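Local atomic coordinates of purine nucleoside phosphorylase (Anopheles gambiae, PDB entry 2P4S), a protein that catalyses the phosphorolysis of inosine, guanosine and their 2'-deoxy forms to free purine base and pentose 1-phosphate in purine salvage. Residues 180-185 / 310-315; 187-192 / 238-243; 195-200 / 365-370. One frame throughout, in Å; residues are numbered along the deposited sequence.

In the fold
Contacts 1 and 3 are buried. Contact 2 lies nearer the surface, its centre about 18 Å from that of the chain. Contacts 1 and 2 both use helix 178-191. Contact 1 packs it on helix 307-315, and contact 2 its C-terminal end on a loop. Strand 195-204 follows this helix and takes part in contact 3. L196 of that strand packs on A313 and V185 of contact 1, while H195 and I197 reach helix 353-370 beyond the opposite face of the sheet. The chemistry changes with place: small aliphatic groups and one threonine hydroxyl in contact 1, an imidazole face under a methyl in contact 3, and two rings with an aliphatic side chain in contact 2.

Contact 1. Residues 180-185 / 310-315; sequences KCAMPV and IITARH
T312 meets A182 and V185 where helix 307-315 packs against helix 178-191. The axes of the two short segments come within 8.6 Å and cross at -42°. This is helix-helix packing on one face of the central sheet of an alpha/beta nucleoside phosphorylase fold.

In 310-315, T312 is the first residue to carry the contact. Its OG1 lies 3.2 Å from A182 CB. A methyl carbon gives that oxygen no hydrogen bond. The hydroxyl is instead bonded to H308 O, one turn back in its own helix. The torsion suits this: with chi1 at -56°, OG1 sits beside the backbone N and CG2 is anti to it. CG2 points across to V185, ending 4.1 Å from V185 CB. T312 thus turns CG2 to V185 and OG1 to A182.

A313 follows. V185 CG1 reaches its backbone, 3.6 Å from A313 CA, and lies alongside its methyl, 3.7 Å from A313 CB. The small alanine lets the valine branch come this close to the helix.

Helix 178-191 is kinked here. P184 has no N-H to give. V185 N bonds three residues back, to A182 O at 2.9 Å, and not a full turn back to C181. L196 of strand 195-204 packs on both V185 and A313. The side chain of A182 is about 8 Å from that of F170, a phosphate-binding residue.

No hydrogen bond crosses between the segments. The helices meet through small aliphatic groups, and the one hydroxyl is satisfied within its own helix, so contact 1 rests on close apolar packing.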
loop_
_atom_site.group_PDB
_atom_site.type_symbol
_atom_site.label_atom_id
_atom_site.label_comp_id
_atom_site.label_asym_id
_atom_site.label_seq_id
_atom_site.Cartn_x
_atom_site.Cartn_y
_atom_site.Cartn_z
ATOM N N LYS A 180 -13.854 -8.832 -5.774
ATOM C CA LYS A 180 -15.122 -9.276 -5.225
ATOM C C LYS A 180 -16.050 -8.096 -4.838
ATOM O O LYS A 180 -17.264 -8.178 -5.063
ATOM C CB LYS A 180 -14.881 -10.240 -4.039
ATOM C CG LYS A 180 -16.153 -10.833 -3.408
ATOM C CD LYS A 180 -15.767 -12.202 -2.842
ATOM C CE LYS A 180 -16.924 -12.923 -2.175
ATOM N NZ LYS A 180 -16.457 -14.203 -1.478
ATOM N N CYS A 181 -15.505 -7.018 -4.252
ATOM C CA CYS A 181 -16.336 -5.801 -3.962
ATOM C C CYS A 181 -16.884 -5.189 -5.250
ATOM O O CYS A 181 -17.986 -4.670 -5.278
ATOM C CB CYS A 181 -15.526 -4.709 -3.230
ATOM S SG CYS A 181 -14.909 -5.214 -1.571
ATOM N N ALA A 182 -16.097 -5.281 -6.314
ATOM C CA ALA A 182 -16.373 -4.595 -7.592
ATOM C C ALA A 182 -17.172 -5.490 -8.528
ATOM O O ALA A 182 -17.803 -4.993 -9.443
ATOM C CB ALA A 182 -15.052 -4.183 -8.241
ATOM N N MET A 183 -17.197 -6.805 -8.254
ATOM C CA MET A 183 -17.934 -7.790 -9.078
ATOM C C MET A 183 -19.380 -7.383 -9.559
ATOM O O MET A 183 -19.766 -7.660 -10.697
ATOM C CB MET A 183 -17.904 -9.180 -8.404
ATOM C CG MET A 183 -18.892 -10.208 -9.012
ATOM S SD MET A 183 -20.530 -10.221 -8.268
ATOM C CE MET A 183 -20.162 -10.325 -6.536
ATOM N N PRO A 184 -20.205 -6.788 -8.683
ATOM C CA PRO A 184 -21.532 -6.354 -9.141
ATOM C C PRO A 184 -21.547 -5.325 -10.265
ATOM O O PRO A 184 -22.542 -5.248 -11.037
ATOM C CB PRO A 184 -22.134 -5.751 -7.884
ATOM C CG PRO A 184 -21.403 -6.510 -6.745
ATOM C CD PRO A 184 -20.026 -6.585 -7.226
ATOM N N VAL A 185 -20.455 -4.566 -10.401
ATOM C CA VAL A 185 -20.261 -3.697 -11.581
ATOM C C VAL A 185 -20.112 -4.469 -12.902
ATOM O O VAL A 185 -20.588 -4.002 -13.933
ATOM C CB VAL A 185 -19.070 -2.687 -11.389
ATOM C CG1 VAL A 185 -18.903 -1.758 -12.586
ATOM C CG2 VAL A 185 -19.240 -1.867 -10.069
ATOM N N ILE A 310 -15.520 2.048 -9.523
ATOM C CA ILE A 310 -15.271 2.962 -10.634
ATOM C C ILE A 310 -14.224 2.448 -11.619
ATOM O O ILE A 310 -14.418 2.540 -12.805
ATOM C CB ILE A 310 -14.894 4.394 -10.101
ATOM C CG1 ILE A 310 -16.087 4.986 -9.301
ATOM C CG2 ILE A 310 -14.491 5.313 -11.263
ATOM C CD1 ILE A 310 -17.285 5.525 -10.189
ATOM N N ILE A 311 -13.119 1.890 -11.143
ATOM C CA ILE A 311 -12.081 1.379 -12.034
ATOM C C ILE A 311 -12.591 0.190 -12.871
ATOM O O ILE A 311 -12.317 0.064 -14.084
ATOM C CB ILE A 311 -10.844 0.977 -11.195
ATOM C CG1 ILE A 311 -10.099 2.223 -10.721
ATOM C CG2 ILE A 311 -9.887 0.078 -11.955
ATOM C CD1 ILE A 311 -8.859 1.893 -9.852
ATOM N N THR A 312 -13.338 -0.690 -12.217
ATOM C CA THR A 312 -14.013 -1.795 -12.923
ATOM C C THR A 312 -15.019 -1.279 -13.969
ATOM O O THR A 312 -15.093 -1.801 -15.059
ATOM C CB THR A 312 -14.697 -2.717 -11.898
ATOM O OG1 THR A 312 -13.704 -3.171 -10.948
ATOM C CG2 THR A 312 -15.351 -3.895 -12.594
ATOM N N ALA A 313 -15.797 -0.260 -13.623
ATOM C CA ALA A 313 -16.749 0.345 -14.546
ATOM C C ALA A 313 -16.051 0.906 -15.784
ATOM O O ALA A 313 -16.479 0.678 -16.902
ATOM C CB ALA A 313 -17.533 1.427 -13.866
ATOM N N ARG A 314 -14.961 1.625 -15.572
ATOM C CA ARG A 314 -14.209 2.269 -16.653
ATOM C C ARG A 314 -13.608 1.214 -17.532
ATOM O O ARG A 314 -13.605 1.350 -18.730
ATOM C CB ARG A 314 -13.086 3.173 -16.073
ATOM C CG ARG A 314 -13.638 4.429 -15.410
ATOM C CD ARG A 314 -14.666 5.134 -16.349
ATOM N NE ARG A 314 -13.962 5.863 -17.393
ATOM C CZ ARG A 314 -14.451 6.167 -18.595
ATOM N NH1 ARG A 314 -15.684 5.777 -18.942
ATOM N NH2 ARG A 314 -13.675 6.852 -19.459
ATOM N N HIS A 315 -13.105 0.151 -16.917
ATOM C CA HIS A 315 -12.557 -0.994 -17.644
ATOM C C HIS A 315 -13.520 -1.562 -18.691
ATOM O O HIS A 315 -13.098 -1.820 -19.792
ATOM C CB HIS A 315 -12.085 -2.106 -16.681
ATOM C CG HIS A 315 -11.388 -3.252 -17.381
ATOM N ND1 HIS A 315 -11.872 -4.540 -17.371
ATOM C CD2 HIS A 315 -10.272 -3.284 -18.147
ATOM C CE1 HIS A 315 -11.083 -5.316 -18.083
ATOM N NE2 HIS A 315 -10.095 -4.579 -18.554
#

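Contact 2. Residues 187-192 / 238-243; sequences VMHLIG and ERFGPR
The backbones of H189 and F240 stay well apart, with 8.8 Å between H189 CA and F240 CA. Residues 187-191 end helix 178-191, and G192 follows in a Schellman motif with a positive phi of 108°. G192 N bonds back to H189 O at 2.7 Å. Segment 238-243 belongs to the loop between helices 223-226 and 253-265. Its residues 238-240 have helical angles but lack the regular bonds.

The F240 ring reaches in toward the helix end. H189 CD2 comes at the edge of this ring, in its plane, 3.9 Å from F240 CD1. The imidazole gets there because H189 CG is anti to the backbone N (chi1 166°). L190 crosses F240 at about a right angle.

R186, one residue earlier in the same helix, makes a cation-pi contact with the phenyl ring. Y92 of helix 92-105 meets it ring to ring, and L95 packs on both F240 and L190. A water lies 2.8 Å from H189 NE2, but its bond to R239 O is too short and is doubtful. L190 CG and L190 CD2 both lie 4.0 Å from one ring carbon, F240 CE1.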
loop_
_atom_site.group_PDB
_atom_site.type_symbol
_atom_site.label_atom_id
_atom_site.label_comp_id
_atom_site.label_asym_id
_atom_site.label_seq_id
_atom_site.Cartn_x
_atom_site.Cartn_y
_atom_site.Cartn_z
ATOM N N VAL A 187 -21.405 -7.476 -13.495
ATOM C CA VAL A 187 -22.775 -7.932 -13.669
ATOM C C VAL A 187 -23.705 -6.831 -14.254
ATOM O O VAL A 187 -24.418 -7.093 -15.219
ATOM C CB VAL A 187 -23.362 -8.514 -12.332
ATOM C CG1 VAL A 187 -24.784 -8.915 -12.537
ATOM C CG2 VAL A 187 -22.536 -9.713 -11.867
ATOM N N MET A 188 -23.714 -5.631 -13.669
ATOM C CA MET A 188 -24.433 -4.488 -14.245
ATOM C C MET A 188 -24.134 -4.300 -15.752
ATOM O O MET A 188 -25.043 -4.159 -16.557
ATOM C CB MET A 188 -24.131 -3.196 -13.476
ATOM C CG MET A 188 -24.698 -3.088 -12.059
ATOM S SD MET A 188 -23.960 -1.661 -11.168
ATOM C CE MET A 188 -25.013 -1.644 -9.728
ATOM N N HIS A 189 -22.870 -4.333 -16.133
ATOM C CA HIS A 189 -22.466 -4.221 -17.524
ATOM C C HIS A 189 -23.072 -5.365 -18.374
ATOM O O HIS A 189 -23.690 -5.127 -19.429
ATOM C CB HIS A 189 -20.935 -4.246 -17.574
ATOM C CG HIS A 189 -20.355 -4.471 -18.936
ATOM N ND1 HIS A 189 -20.464 -3.551 -19.962
ATOM C CD2 HIS A 189 -19.589 -5.485 -19.416
ATOM C CE1 HIS A 189 -19.831 -4.016 -21.026
ATOM N NE2 HIS A 189 -19.282 -5.183 -20.717
ATOM N N LEU A 190 -22.885 -6.605 -17.921
ATOM C CA LEU A 190 -23.383 -7.765 -18.649
ATOM C C LEU A 190 -24.904 -7.704 -18.847
ATOM O O LEU A 190 -25.409 -8.105 -19.874
ATOM C CB LEU A 190 -22.976 -9.049 -17.941
ATOM C CG LEU A 190 -21.500 -9.414 -18.002
ATOM C CD1 LEU A 190 -21.285 -10.733 -17.242
ATOM C CD2 LEU A 190 -20.986 -9.485 -19.463
ATOM N N ILE A 191 -25.614 -7.175 -17.855
ATOM C CA ILE A 191 -27.042 -6.874 -17.954
ATOM C C ILE A 191 -27.391 -5.734 -18.936
ATOM O O ILE A 191 -28.544 -5.616 -19.328
ATOM C CB ILE A 191 -27.583 -6.581 -16.539
ATOM C CG1 ILE A 191 -27.700 -7.912 -15.754
ATOM C CG2 ILE A 191 -28.878 -5.709 -16.541
ATOM C CD1 ILE A 191 -27.940 -7.715 -14.275
ATOM N N GLY A 192 -26.407 -4.895 -19.301
ATOM C CA GLY A 192 -26.616 -3.777 -20.189
ATOM C C GLY A 192 -26.578 -2.372 -19.599
ATOM O O GLY A 192 -26.872 -1.438 -20.311
ATOM N N GLU A 238 -10.524 -9.716 -22.490
ATOM C CA GLU A 238 -10.800 -8.642 -23.459
ATOM C C GLU A 238 -12.290 -8.469 -23.733
ATOM O O GLU A 238 -12.710 -7.459 -24.250
ATOM C CB GLU A 238 -10.050 -8.827 -24.782
ATOM C CG GLU A 238 -8.673 -9.469 -24.675
ATOM C CD GLU A 238 -7.548 -8.461 -24.424
ATOM O OE1 GLU A 238 -7.650 -7.347 -25.028
ATOM O OE2 GLU A 238 -6.589 -8.778 -23.621
ATOM N N ARG A 239 -13.078 -9.472 -23.388
ATOM C CA ARG A 239 -14.537 -9.374 -23.439
ATOM C C ARG A 239 -15.076 -8.339 -22.452
ATOM O O ARG A 239 -16.170 -7.785 -22.671
ATOM C CB ARG A 239 -15.173 -10.739 -23.156
ATOM C CG ARG A 239 -14.866 -11.841 -24.215
ATOM C CD ARG A 239 -15.573 -13.150 -23.852
ATOM N NE ARG A 239 -14.929 -13.777 -22.692
ATOM C CZ ARG A 239 -15.121 -15.036 -22.310
ATOM N NH1 ARG A 239 -15.964 -15.819 -22.973
ATOM N NH2 ARG A 239 -14.496 -15.511 -21.256
ATOM N N PHE A 240 -14.338 -8.067 -21.374
ATOM C CA PHE A 240 -14.659 -6.893 -20.531
ATOM C C PHE A 240 -13.987 -5.619 -21.014
ATOM O O PHE A 240 -14.644 -4.601 -21.150
ATOM C CB PHE A 240 -14.358 -7.112 -19.041
ATOM C CG PHE A 240 -15.311 -8.038 -18.367
ATOM C CD1 PHE A 240 -16.662 -7.730 -18.312
ATOM C CD2 PHE A 240 -14.840 -9.208 -17.744
ATOM C CE1 PHE A 240 -17.553 -8.595 -17.663
ATOM C CE2 PHE A 240 -15.716 -10.075 -17.089
ATOM C CZ PHE A 240 -17.077 -9.773 -17.046
ATOM N N GLY A 241 -12.690 -5.668 -21.284
ATOM C CA GLY A 241 -11.968 -4.467 -21.672
ATOM C C GLY A 241 -10.500 -4.745 -21.901
ATOM O O GLY A 241 -10.061 -5.906 -21.820
ATOM N N PRO A 242 -9.717 -3.681 -22.185
ATOM C CA PRO A 242 -8.279 -3.802 -22.503
ATOM C C PRO A 242 -7.383 -4.087 -21.279
ATOM O O PRO A 242 -7.786 -3.846 -20.131
ATOM C CB PRO A 242 -7.929 -2.428 -23.118
ATOM C CG PRO A 242 -8.934 -1.444 -22.522
ATOM C CD PRO A 242 -10.187 -2.265 -22.186
ATOM N N ARG A 243 -6.176 -4.579 -21.532
ATOM C CA ARG A 243 -5.194 -4.791 -20.485
ATOM C C ARG A 243 -4.920 -3.475 -19.732
ATOM O O ARG A 243 -4.880 -3.471 -18.481
ATOM C CB ARG A 243 -3.854 -5.316 -21.039
ATOM C CG ARG A 243 -2.991 -6.037 -19.989
ATOM C CD ARG A 243 -3.590 -5.871 -18.622
ATOM N NE ARG A 243 -3.309 -7.033 -17.859
ATOM C CZ ARG A 243 -3.934 -7.420 -16.766
ATOM N NH1 ARG A 243 -4.938 -6.742 -16.229
ATOM N NH2 ARG A 243 -3.516 -8.538 -16.225
HETATM O O HOH W 1 -18.515 -7.494 -22.141
#

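Contact 3. Residues 195-200 / 365-370; sequences HLIATN and KHIHYE
The H195 ring carries the methyl CG2 of I367 on one face. I367 CG2 sits 3.7 Å from the ring centroid and only 3° off the normal. This is a CH-pi contact with the methyl almost exactly over the middle of the imidazole. All five ring atoms therefore lie at nearly equal distances from it. The CG1-CD1 branch of I367 reaches the CD2 side of the ring, with I367 CD1 3.8 Å from H195 CD2.

The torsions of I367 divide its work. With chi1 at -68°, CG2 is anti to the backbone N and CG1 stands beside it. CG2 goes over the imidazole face, while the CG1 branch runs on toward the strand. There I367 CD1 also meets I197 CD1 at 4.2 Å. One isoleucine thus touches two residues that stand two apart on the strand. The side chains of H195 and I367 run side by side, each directed toward the other's backbone. No hydrogen bond joins the segments.

H195 and I197 point toward helix 353-370, and L196 between them points away. This is the alternation of a beta strand, and L196 packs instead on helices 178-191 and 307-315. Strand 195-204 is an inner strand of the sheet, paired in parallel with 112-116 and 319-329. T199 O accepts a hydrogen bond from R169, a phosphate-binding residue, so the strand leads toward the active site. V112 of strand 112-116 packs on both I197 and I367. L255 of helix 253-265 packs on H195, H366 and I367, so a second helix shares this side of the sheet with 353-370.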
loop_
_atom_site.group_PDB
_atom_site.type_symbol
_atom_site.label_atom_id
_atom_site.label_comp_id
_atom_site.label_asym_id
_atom_site.label_seq_id
_atom_site.Cartn_x
_atom_site.Cartn_y
_atom_site.Cartn_z
ATOM N N HIS A 195 -24.145 3.120 -17.612
ATOM C CA HIS A 195 -23.744 4.114 -16.630
ATOM C C HIS A 195 -23.663 3.482 -15.264
ATOM O O HIS A 195 -24.509 2.638 -14.939
ATOM C CB HIS A 195 -24.709 5.307 -16.592
ATOM C CG HIS A 195 -24.596 6.186 -17.806
ATOM N ND1 HIS A 195 -24.827 5.717 -19.086
ATOM C CD2 HIS A 195 -24.215 7.479 -17.943
ATOM C CE1 HIS A 195 -24.629 6.697 -19.954
ATOM N NE2 HIS A 195 -24.246 7.774 -19.286
ATOM N N LEU A 196 -22.621 3.873 -14.510
ATOM C CA LEU A 196 -22.567 3.675 -13.058
ATOM C C LEU A 196 -22.671 4.979 -12.260
ATOM O O LEU A 196 -21.881 5.898 -12.474
ATOM C CB LEU A 196 -21.301 2.898 -12.658
ATOM C CG LEU A 196 -21.157 2.598 -11.153
ATOM C CD1 LEU A 196 -22.249 1.579 -10.624
ATOM C CD2 LEU A 196 -19.691 2.178 -10.812
ATOM N N ILE A 197 -23.675 5.070 -11.388
ATOM C CA ILE A 197 -23.688 6.035 -10.301
ATOM C C ILE A 197 -23.224 5.395 -8.953
ATOM O O ILE A 197 -23.940 4.570 -8.353
ATOM C CB ILE A 197 -25.059 6.706 -10.129
ATOM C CG1 ILE A 197 -25.499 7.382 -11.447
ATOM C CG2 ILE A 197 -25.020 7.723 -8.962
ATOM C CD1 ILE A 197 -26.929 7.885 -11.414
ATOM N N ALA A 198 -22.027 5.776 -8.484
ATOM C CA ALA A 198 -21.510 5.252 -7.199
ATOM C C ALA A 198 -21.651 6.330 -6.139
ATOM O O ALA A 198 -21.217 7.480 -6.351
ATOM C CB ALA A 198 -20.081 4.798 -7.342
ATOM N N THR A 199 -22.281 5.999 -5.023
ATOM C CA THR A 199 -22.481 6.958 -3.937
ATOM C C THR A 199 -21.768 6.415 -2.701
ATOM O O THR A 199 -21.671 5.197 -2.515
ATOM C CB THR A 199 -23.942 7.140 -3.559
ATOM O OG1 THR A 199 -24.399 5.972 -2.863
ATOM C CG2 THR A 199 -24.848 7.419 -4.768
ATOM N N ASN A 200 -21.282 7.290 -1.839
ATOM C CA ASN A 200 -20.750 6.789 -0.581
ATOM C C ASN A 200 -20.925 7.859 0.473
ATOM O O ASN A 200 -21.306 9.000 0.134
ATOM C CB ASN A 200 -19.272 6.372 -0.747
ATOM C CG ASN A 200 -18.402 7.510 -1.213
ATOM O OD1 ASN A 200 -18.317 8.558 -0.566
ATOM N ND2 ASN A 200 -17.760 7.326 -2.337
ATOM N N LYS A 365 -32.557 10.995 -14.865
ATOM C CA LYS A 365 -33.413 11.612 -15.884
ATOM C C LYS A 365 -32.588 12.299 -16.982
ATOM O O LYS A 365 -32.891 12.157 -18.156
ATOM C CB LYS A 365 -34.404 12.564 -15.220
ATOM C CG LYS A 365 -35.154 13.534 -16.179
ATOM C CD LYS A 365 -35.753 14.705 -15.344
ATOM C CE LYS A 365 -36.942 15.371 -16.077
ATOM N NZ LYS A 365 -36.479 16.353 -17.101
ATOM N N HIS A 366 -31.506 12.976 -16.614
ATOM C CA HIS A 366 -30.611 13.548 -17.595
ATOM C C HIS A 366 -29.900 12.484 -18.508
ATOM O O HIS A 366 -29.829 12.618 -19.752
ATOM C CB HIS A 366 -29.590 14.468 -16.897
ATOM C CG HIS A 366 -28.664 15.167 -17.854
ATOM N ND1 HIS A 366 -29.059 16.257 -18.606
ATOM C CD2 HIS A 366 -27.384 14.899 -18.213
ATOM C CE1 HIS A 366 -28.042 16.646 -19.363
ATOM N NE2 HIS A 366 -27.020 15.834 -19.144
ATOM N N ILE A 367 -29.361 11.435 -17.877
ATOM C CA ILE A 367 -28.748 10.322 -18.604
ATOM C C ILE A 367 -29.764 9.727 -19.600
ATOM O O ILE A 367 -29.429 9.407 -20.742
ATOM C CB ILE A 367 -28.270 9.227 -17.623
ATOM C CG1 ILE A 367 -27.095 9.757 -16.776
ATOM C CG2 ILE A 367 -27.978 7.917 -18.375
ATOM C CD1 ILE A 367 -26.739 8.938 -15.526
ATOM N N HIS A 368 -31.003 9.580 -19.158
ATOM C CA HIS A 368 -32.048 8.965 -19.955
ATOM C C HIS A 368 -32.457 9.810 -21.185
ATOM O O HIS A 368 -32.461 9.286 -22.291
ATOM C CB HIS A 368 -33.262 8.661 -19.080
ATOM C CG HIS A 368 -34.379 7.996 -19.818
ATOM N ND1 HIS A 368 -34.309 6.683 -20.256
ATOM C CD2 HIS A 368 -35.582 8.471 -20.227
ATOM C CE1 HIS A 368 -35.433 6.377 -20.878
ATOM N NE2 HIS A 368 -36.223 7.442 -20.865
ATOM N N TYR A 369 -32.814 11.080 -20.968
ATOM C CA TYR A 369 -33.026 12.069 -22.038
ATOM C C TYR A 369 -31.867 12.186 -23.044
ATOM O O TYR A 369 -32.091 12.060 -24.235
ATOM C CB TYR A 369 -33.313 13.435 -21.424
ATOM C CG TYR A 369 -33.645 14.586 -22.393
ATOM C CD1 TYR A 369 -34.940 14.704 -22.983
ATOM C CD2 TYR A 369 -32.696 15.598 -22.664
ATOM C CE1 TYR A 369 -35.270 15.780 -23.848
ATOM C CE2 TYR A 369 -33.013 16.692 -23.539
ATOM C CZ TYR A 369 -34.300 16.774 -24.123
ATOM O OH TYR A 369 -34.599 17.845 -24.976
ATOM N N GLU A 370 -30.638 12.421 -22.577
ATOM C CA GLU A 370 -29.458 12.536 -23.464
ATOM C C GLU A 370 -29.208 11.317 -24.339
ATOM O O GLU A 370 -28.655 11.444 -25.423
ATOM C CB GLU A 370 -28.188 12.846 -22.675
ATOM C CG GLU A 370 -28.152 14.240 -22.096
ATOM C CD GLU A 370 -28.037 15.339 -23.150
ATOM O OE1 GLU A 370 -28.972 16.170 -23.274
ATOM O OE2 GLU A 370 -26.999 15.379 -23.840
#